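Local coordinates for protein uroporphyrinogen III synthase (Thermus thermophilus, PDB 1WCW) that probably makes uroporphyrinogen III, the macrocyclic precursor of haem and related tetrapyrroles, at residues G15-E20 with A192-F197; T41-V46 with V71-E76; L95-K100 with Q137-P142. One frame throughout, in Å; residues are numbered along the deposited sequence.

In the fold
The chain folds into two alpha/beta parts joined by the paired strands 39-43 and 155-167, and the three contacts are spread across this plan. Interaction 1, its centre about 8 Å from the chain's centre, belongs to the part built on the five-stranded parallel sheet, where a buried glutamine amide is bonded chiefly to residues beyond the contact. Interaction 3 is equally central but belongs to the other sheet; its arginine-tyrosine hydrogen bond is partly buried. Interaction 2 reaches that sheet too, yet lies at the surface, its centre about 16 Å from that of the chain, and relies on a salt bridge. Segment 192-197 packs on 137-142, and Leu16 meets Thr41 of interaction 2.

Interaction 1 (G15-E20 with A192-F197); sequences GLRRKE and AIQVEF
Gln194 leaves its helix with CG beside the backbone N (chi1 -72°) and runs on extended, which carries its amide across to Gly15 and Arg17. Arg17 comes from the opposite direction, its chain bent at chi2 (46°) and again at chi3 (86°), and in the model this double bend turns the guanidinium back over the turn. The amide nitrogen NE2 of Gln194 lies 3.5 Å from CA of Gly15, a close approach to a buried residue that has no side chain. The distance from NH1 of Arg17 to NE2 of Gln194 is 2.5 Å, too short for two donors, so the place of the exposed guanidinium is doubtful; no hydrogen bond joins the segments. Instead, residues outside the segments hold the amide: NE2 donates to OE1 of Gln39, while OE1 accepts from the backbone N of Val190 and, weakly, from that of Ala191. These bonds satisfy both ends of a buried polar group and are likely to fix its rotation. The contact thus brings the turn that follows strand 10-13 against the helix that follows strand 186-189, two neighbouring parallel strands, at the C-terminal edge of this alpha/beta domain's five-stranded parallel sheet.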
# COMPACT_ATOMS: atom_id res chain seq x y z
N GLY A 15 4.09 -10.45 1.75
CA GLY A 15 3.80 -9.47 2.80
C GLY A 15 4.78 -9.51 3.95
O GLY A 15 5.63 -10.39 4.08
N LEU A 16 4.68 -8.47 4.76
CA LEU A 16 5.56 -8.35 5.92
C LEU A 16 4.85 -8.49 7.27
O LEU A 16 5.28 -9.22 8.12
CB LEU A 16 6.29 -7.01 5.86
CG LEU A 16 7.31 -6.69 6.96
CD1 LEU A 16 8.51 -7.60 6.92
CD2 LEU A 16 7.74 -5.28 6.76
N ARG A 17 3.75 -7.81 7.40
CA ARG A 17 2.98 -7.70 8.64
C ARG A 17 2.34 -8.92 9.29
O ARG A 17 2.45 -9.14 10.50
CB ARG A 17 1.88 -6.66 8.41
CG ARG A 17 2.32 -5.36 7.68
CD ARG A 17 3.23 -5.53 6.37
NE ARG A 17 2.54 -5.74 5.10
CZ ARG A 17 2.14 -6.92 4.66
NH1 ARG A 17 1.52 -7.03 3.52
NH2 ARG A 17 2.36 -8.00 5.40
N ARG A 18 1.68 -9.71 8.48
CA ARG A 18 0.94 -10.89 8.90
C ARG A 18 1.54 -12.24 8.46
O ARG A 18 0.83 -13.20 8.18
CB ARG A 18 -0.51 -10.79 8.35
CG ARG A 18 -1.38 -9.75 9.13
CD ARG A 18 -2.85 -9.86 8.69
NE ARG A 18 -2.96 -9.46 7.28
CZ ARG A 18 -4.08 -9.53 6.56
NH1 ARG A 18 -4.09 -9.15 5.29
NH2 ARG A 18 -5.20 -9.98 7.12
N LYS A 19 2.86 -12.32 8.42
CA LYS A 19 3.55 -13.57 8.04
C LYS A 19 3.18 -14.75 8.88
O LYS A 19 3.06 -15.87 8.38
CB LYS A 19 5.07 -13.42 8.27
CG LYS A 19 5.71 -12.46 7.38
CD LYS A 19 7.19 -12.35 7.70
CE LYS A 19 7.88 -11.25 6.88
NZ LYS A 19 9.34 -11.19 7.18
N GLU A 20 3.14 -14.58 10.18
CA GLU A 20 2.84 -15.67 11.09
C GLU A 20 1.41 -16.20 10.88
O GLU A 20 1.14 -17.42 10.92
CB GLU A 20 3.02 -15.16 12.53
CG GLU A 20 3.16 -16.19 13.64
CD GLU A 20 3.59 -15.55 15.03
OE1 GLU A 20 2.81 -14.74 15.62
OE2 GLU A 20 4.70 -15.86 15.52
N ALA A 192 -0.51 -3.32 -3.18
CA ALA A 192 0.05 -2.93 -4.44
C ALA A 192 1.50 -2.62 -4.34
O ALA A 192 2.25 -2.92 -5.28
CB ALA A 192 -0.73 -1.71 -4.99
N ILE A 193 1.94 -1.99 -3.24
CA ILE A 193 3.35 -1.65 -3.16
C ILE A 193 4.26 -2.91 -3.21
O ILE A 193 5.40 -2.83 -3.66
CB ILE A 193 3.61 -0.80 -1.88
CG1 ILE A 193 4.90 0.00 -2.06
CG2 ILE A 193 3.64 -1.70 -0.65
CD1 ILE A 193 5.11 1.06 -0.88
N GLN A 194 3.78 -4.07 -2.80
CA GLN A 194 4.62 -5.27 -2.87
C GLN A 194 4.81 -5.68 -4.35
O GLN A 194 5.89 -6.15 -4.71
CB GLN A 194 3.91 -6.43 -2.16
CG GLN A 194 3.96 -6.18 -0.66
CD GLN A 194 2.88 -6.82 0.13
OE1 GLN A 194 2.18 -7.65 -0.37
NE2 GLN A 194 2.78 -6.45 1.40
N VAL A 195 3.78 -5.50 -5.19
CA VAL A 195 3.90 -5.78 -6.62
C VAL A 195 4.92 -4.80 -7.18
O VAL A 195 5.79 -5.22 -7.94
CB VAL A 195 2.52 -5.54 -7.32
CG1 VAL A 195 2.68 -5.79 -8.83
CG2 VAL A 195 1.47 -6.49 -6.76
N GLU A 196 4.83 -3.51 -6.83
CA GLU A 196 5.72 -2.51 -7.39
C GLU A 196 7.13 -2.78 -6.97
O GLU A 196 8.05 -2.76 -7.81
CB GLU A 196 5.29 -1.10 -6.92
CG GLU A 196 3.85 -0.66 -7.23
CD GLU A 196 3.48 -0.61 -8.69
OE1 GLU A 196 2.24 -0.52 -8.97
OE2 GLU A 196 4.34 -0.66 -9.59
N PHE A 197 7.38 -3.15 -5.71
CA PHE A 197 8.75 -3.42 -5.28
C PHE A 197 9.33 -4.63 -5.97
O PHE A 197 10.51 -4.63 -6.35
CB PHE A 197 8.81 -3.63 -3.76
CG PHE A 197 8.67 -2.36 -2.92
CD1 PHE A 197 8.27 -2.47 -1.59
CD2 PHE A 197 8.95 -1.13 -3.38
CE1 PHE A 197 8.18 -1.33 -0.75
CE2 PHE A 197 8.86 0.01 -2.49
CZ PHE A 197 8.49 -0.13 -1.20

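Interaction 2 (T41-V46 with V71-E76); sequences TEKVPV and VRDLLE
Lys43 and Asp73 form a salt bridge, with NZ of Lys43 donating to OD1 of Asp73 at 2.7 Å. The ammonium uses the syn lone pair of OD1, the one on the side of the other carboxylate oxygen, and so OD2 of Asp73 is also near NZ, at 3.3 Å. OE2 of Glu76, farther along the same helix, lies 6.5 Å from NZ of Lys43, too far for contact but close enough that it would probably add to the negative potential at the ammonium.

The aliphatic part of the lysine takes part as well. Its chain bends at chi2 (-62°) and is extended from there on, which lays its last carbons beside the carboxylate; CD of Lys43 is 3.5 Å from OD1 of Asp73. The two side chains cross at about a right angle, bridging backbones whose CA atoms, in Lys43 and Asp73, are 8.7 Å apart. Packing around the pair comes from strand 155-167, where both side chains touch Tyr163 and Asp73 also meets Pro162, while Lys43 rests on Val69 at the start of the helix. Farther along, Val46 packs on Ala77 near the end of the helix and on Leu81 just after it. Glu42 and Val44 are tied by backbone hydrogen bonds to Arg164 and Pro162. The salt bridge therefore joins strand 39-43, at the edge of the mixed sheet, to helix 68-80, at the point where the antiparallel strand pair characteristic of the HemD fold enters the second alpha/beta domain.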
# COMPACT_ATOMS: atom_id res chain seq x y z
N THR A 41 9.86 -1.70 6.59
CA THR A 41 9.12 -0.50 6.95
C THR A 41 9.86 0.15 8.12
O THR A 41 10.35 -0.55 9.03
CB THR A 41 7.67 -0.88 7.33
OG1 THR A 41 7.05 -1.60 6.23
CG2 THR A 41 6.88 0.37 7.62
N GLU A 42 10.02 1.47 8.11
CA GLU A 42 10.70 2.11 9.22
C GLU A 42 10.04 3.42 9.53
O GLU A 42 9.63 4.19 8.63
CB GLU A 42 12.17 2.35 8.92
CG GLU A 42 12.41 3.24 7.72
CD GLU A 42 13.86 3.61 7.51
OE1 GLU A 42 14.11 4.55 6.71
OE2 GLU A 42 14.75 2.97 8.12
N LYS A 43 9.85 3.65 10.82
CA LYS A 43 9.26 4.91 11.23
C LYS A 43 10.31 5.96 11.11
O LYS A 43 11.49 5.74 11.37
CB LYS A 43 8.79 4.87 12.70
CG LYS A 43 7.70 3.89 13.02
CD LYS A 43 6.39 4.17 12.27
CE LYS A 43 5.26 3.25 12.75
NZ LYS A 43 4.05 3.44 11.92
N VAL A 44 9.91 7.14 10.70
CA VAL A 44 10.81 8.26 10.60
C VAL A 44 10.80 8.98 12.01
O VAL A 44 9.73 9.29 12.54
CB VAL A 44 10.35 9.26 9.52
CG1 VAL A 44 11.21 10.44 9.55
CG2 VAL A 44 10.43 8.60 8.07
N PRO A 45 11.97 9.22 12.63
CA PRO A 45 12.00 9.88 13.95
C PRO A 45 11.34 11.19 13.81
O PRO A 45 11.59 11.97 12.88
CB PRO A 45 13.49 10.02 14.25
CG PRO A 45 14.09 8.86 13.48
CD PRO A 45 13.31 8.86 12.16
N VAL A 46 10.51 11.52 14.80
CA VAL A 46 9.76 12.73 14.76
C VAL A 46 10.63 13.99 14.55
O VAL A 46 10.31 14.92 13.78
CB VAL A 46 8.88 12.82 16.04
CG1 VAL A 46 8.26 14.24 16.17
CG2 VAL A 46 7.77 11.76 15.97
N VAL A 71 -1.95 8.73 9.00
CA VAL A 71 -2.76 9.68 9.74
C VAL A 71 -2.44 9.52 11.24
O VAL A 71 -2.18 10.52 11.96
CB VAL A 71 -4.24 9.41 9.46
CG1 VAL A 71 -5.12 10.19 10.48
CG2 VAL A 71 -4.58 9.78 8.01
N ARG A 72 -2.44 8.30 11.76
CA ARG A 72 -2.21 8.09 13.17
C ARG A 72 -0.82 8.54 13.55
O ARG A 72 -0.65 9.25 14.59
CB ARG A 72 -2.42 6.63 13.52
CG ARG A 72 -3.86 6.23 13.34
CD ARG A 72 -4.20 4.78 13.87
NE ARG A 72 -5.56 4.47 13.42
CZ ARG A 72 -5.84 3.83 12.29
NH1 ARG A 72 -7.12 3.61 11.94
NH2 ARG A 72 -4.87 3.34 11.56
N ASP A 73 0.19 8.18 12.74
CA ASP A 73 1.55 8.59 13.06
C ASP A 73 1.69 10.12 13.07
O ASP A 73 2.43 10.67 13.93
CB ASP A 73 2.57 8.02 12.08
CG ASP A 73 2.82 6.54 12.25
OD1 ASP A 73 3.54 6.04 11.36
OD2 ASP A 73 2.34 5.91 13.23
N LEU A 74 1.08 10.83 12.13
CA LEU A 74 1.19 12.25 12.12
C LEU A 74 0.55 12.89 13.34
O LEU A 74 1.12 13.85 13.90
CB LEU A 74 0.55 12.77 10.81
CG LEU A 74 0.59 14.26 10.59
CD1 LEU A 74 2.00 14.77 10.55
CD2 LEU A 74 -0.10 14.58 9.22
N LEU A 75 -0.61 12.42 13.73
CA LEU A 75 -1.26 12.96 14.92
C LEU A 75 -0.37 12.70 16.17
O LEU A 75 -0.22 13.61 17.02
CB LEU A 75 -2.66 12.32 15.08
CG LEU A 75 -3.63 12.83 14.01
CD1 LEU A 75 -4.87 11.99 14.11
CD2 LEU A 75 -3.96 14.27 14.19
N GLU A 76 0.25 11.52 16.25
CA GLU A 76 1.17 11.26 17.35
C GLU A 76 2.36 12.21 17.30
O GLU A 76 2.86 12.63 18.32
CB GLU A 76 1.70 9.84 17.27
CG GLU A 76 0.73 8.76 17.62
CD GLU A 76 1.25 7.30 17.38
OE1 GLU A 76 0.39 6.38 17.50
OE2 GLU A 76 2.46 7.05 17.10

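Interaction 3 (L95-K100 with Q137-P142); sequences LARGAK and QLYGKP
At the C-terminal ends of the parallel strands of the mixed sheet, the turn between strand 93-96 and helix 99-107 meets the loop after strand 132-137 through Arg97 and Tyr139. NH1 of Arg97 donates a nearly straight hydrogen bond to OH of Tyr139, 2.8 Å long with an N-H...O angle of 164°. The hydroxyl lies at the edge of the guanidinium, in its plane, whereas the phenol ring is turned 54° from that plane. NH2 of Arg97 comes alongside the ring rim, 3.6 Å from CE2 of Tyr139. CG of Tyr139 sits in the crowded position between its backbone N and carbonyl carbon (chi1 50°), and the two side chains cross at about a right angle. A second partner of NH1 is a bound glycerol, probably from the crystallisation liquor, and NH2 makes a weak hydrogen bond to the backbone O of Thr66. A methionine in place of Arg97 would probably leave the tyrosine hydroxyl without this donor and the Thr66 carbonyl without its weak partner. Tyr139 also touches Ile193 of helix 192-201, on the other domain. The pair thus lines the region between the two domains, consistent with the interdomain cleft taken as the active site in uroporphyrinogen III synthases.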
# COMPACT_ATOMS: atom_id res chain seq x y z
N LEU A 95 -9.10 15.15 2.30
CA LEU A 95 -9.29 14.04 1.38
C LEU A 95 -8.63 12.78 1.84
O LEU A 95 -7.50 12.84 2.41
CB LEU A 95 -8.69 14.36 0.04
CG LEU A 95 -9.37 15.46 -0.74
CD1 LEU A 95 -8.58 15.78 -1.97
CD2 LEU A 95 -10.84 15.05 -1.13
N ALA A 96 -9.25 11.64 1.66
CA ALA A 96 -8.59 10.35 1.98
C ALA A 96 -8.52 9.57 0.70
O ALA A 96 -9.48 9.49 -0.07
CB ALA A 96 -9.38 9.64 3.00
N ARG A 97 -7.36 8.99 0.41
CA ARG A 97 -7.21 8.22 -0.81
C ARG A 97 -8.13 7.00 -0.82
O ARG A 97 -8.65 6.66 -1.89
CB ARG A 97 -5.75 7.76 -0.97
CG ARG A 97 -5.49 7.02 -2.27
CD ARG A 97 -4.02 6.57 -2.38
NE ARG A 97 -3.61 5.68 -1.31
CZ ARG A 97 -2.40 5.11 -1.23
NH1 ARG A 97 -1.51 5.31 -2.17
NH2 ARG A 97 -2.13 4.40 -0.15
N GLY A 98 -8.37 6.39 0.33
CA GLY A 98 -9.19 5.18 0.38
C GLY A 98 -9.78 5.00 1.75
O GLY A 98 -9.60 5.84 2.63
N ALA A 99 -10.45 3.86 1.95
CA ALA A 99 -11.11 3.56 3.20
C ALA A 99 -10.28 3.54 4.45
O ALA A 99 -10.79 3.96 5.48
CB ALA A 99 -11.84 2.22 3.08
N LYS A 100 -9.07 3.05 4.38
CA LYS A 100 -8.26 3.01 5.60
C LYS A 100 -7.87 4.40 6.10
O LYS A 100 -7.95 4.69 7.29
CB LYS A 100 -7.01 2.17 5.40
CG LYS A 100 -7.38 0.68 5.26
CD LYS A 100 -6.20 -0.11 4.75
CE LYS A 100 -6.57 -1.60 4.64
NZ LYS A 100 -5.40 -2.47 4.24
N GLN A 137 0.25 13.52 2.97
CA GLN A 137 0.89 12.51 3.80
C GLN A 137 1.33 11.36 2.90
O GLN A 137 0.52 10.78 2.16
CB GLN A 137 -0.12 12.01 4.81
CG GLN A 137 0.37 10.83 5.68
CD GLN A 137 -0.11 9.48 5.14
OE1 GLN A 137 0.70 8.54 4.95
NE2 GLN A 137 -1.35 9.38 4.92
N LEU A 138 2.63 11.03 2.96
CA LEU A 138 3.30 9.99 2.16
C LEU A 138 3.77 8.86 3.07
O LEU A 138 3.67 8.90 4.31
CB LEU A 138 4.50 10.66 1.55
CG LEU A 138 4.18 11.85 0.65
CD1 LEU A 138 5.47 12.63 0.31
CD2 LEU A 138 3.48 11.33 -0.63
N TYR A 139 4.24 7.81 2.41
CA TYR A 139 4.68 6.60 3.09
C TYR A 139 5.97 6.04 2.48
O TYR A 139 6.23 4.85 2.59
CB TYR A 139 3.60 5.57 3.10
CG TYR A 139 2.98 5.33 1.77
CD1 TYR A 139 3.53 4.41 0.85
CD2 TYR A 139 1.81 6.02 1.39
CE1 TYR A 139 2.91 4.15 -0.43
CE2 TYR A 139 1.21 5.80 0.17
CZ TYR A 139 1.76 4.86 -0.74
OH TYR A 139 1.17 4.58 -1.91
N GLY A 140 6.76 6.89 1.86
CA GLY A 140 8.08 6.49 1.35
C GLY A 140 8.23 6.25 -0.13
O GLY A 140 9.33 6.19 -0.61
N LYS A 141 7.14 6.10 -0.85
CA LYS A 141 7.18 5.80 -2.29
C LYS A 141 6.70 7.06 -3.01
O LYS A 141 5.68 7.66 -2.59
CB LYS A 141 6.23 4.66 -2.57
CG LYS A 141 6.29 4.01 -4.01
CD LYS A 141 7.34 2.94 -4.03
CE LYS A 141 7.28 2.05 -5.29
NZ LYS A 141 7.18 2.81 -6.61
N PRO A 142 7.35 7.49 -4.08
CA PRO A 142 6.89 8.70 -4.78
C PRO A 142 5.46 8.54 -5.28
O PRO A 142 5.06 7.47 -5.72
CB PRO A 142 7.82 8.81 -5.99
CG PRO A 142 9.02 8.06 -5.59
CD PRO A 142 8.65 7.01 -4.61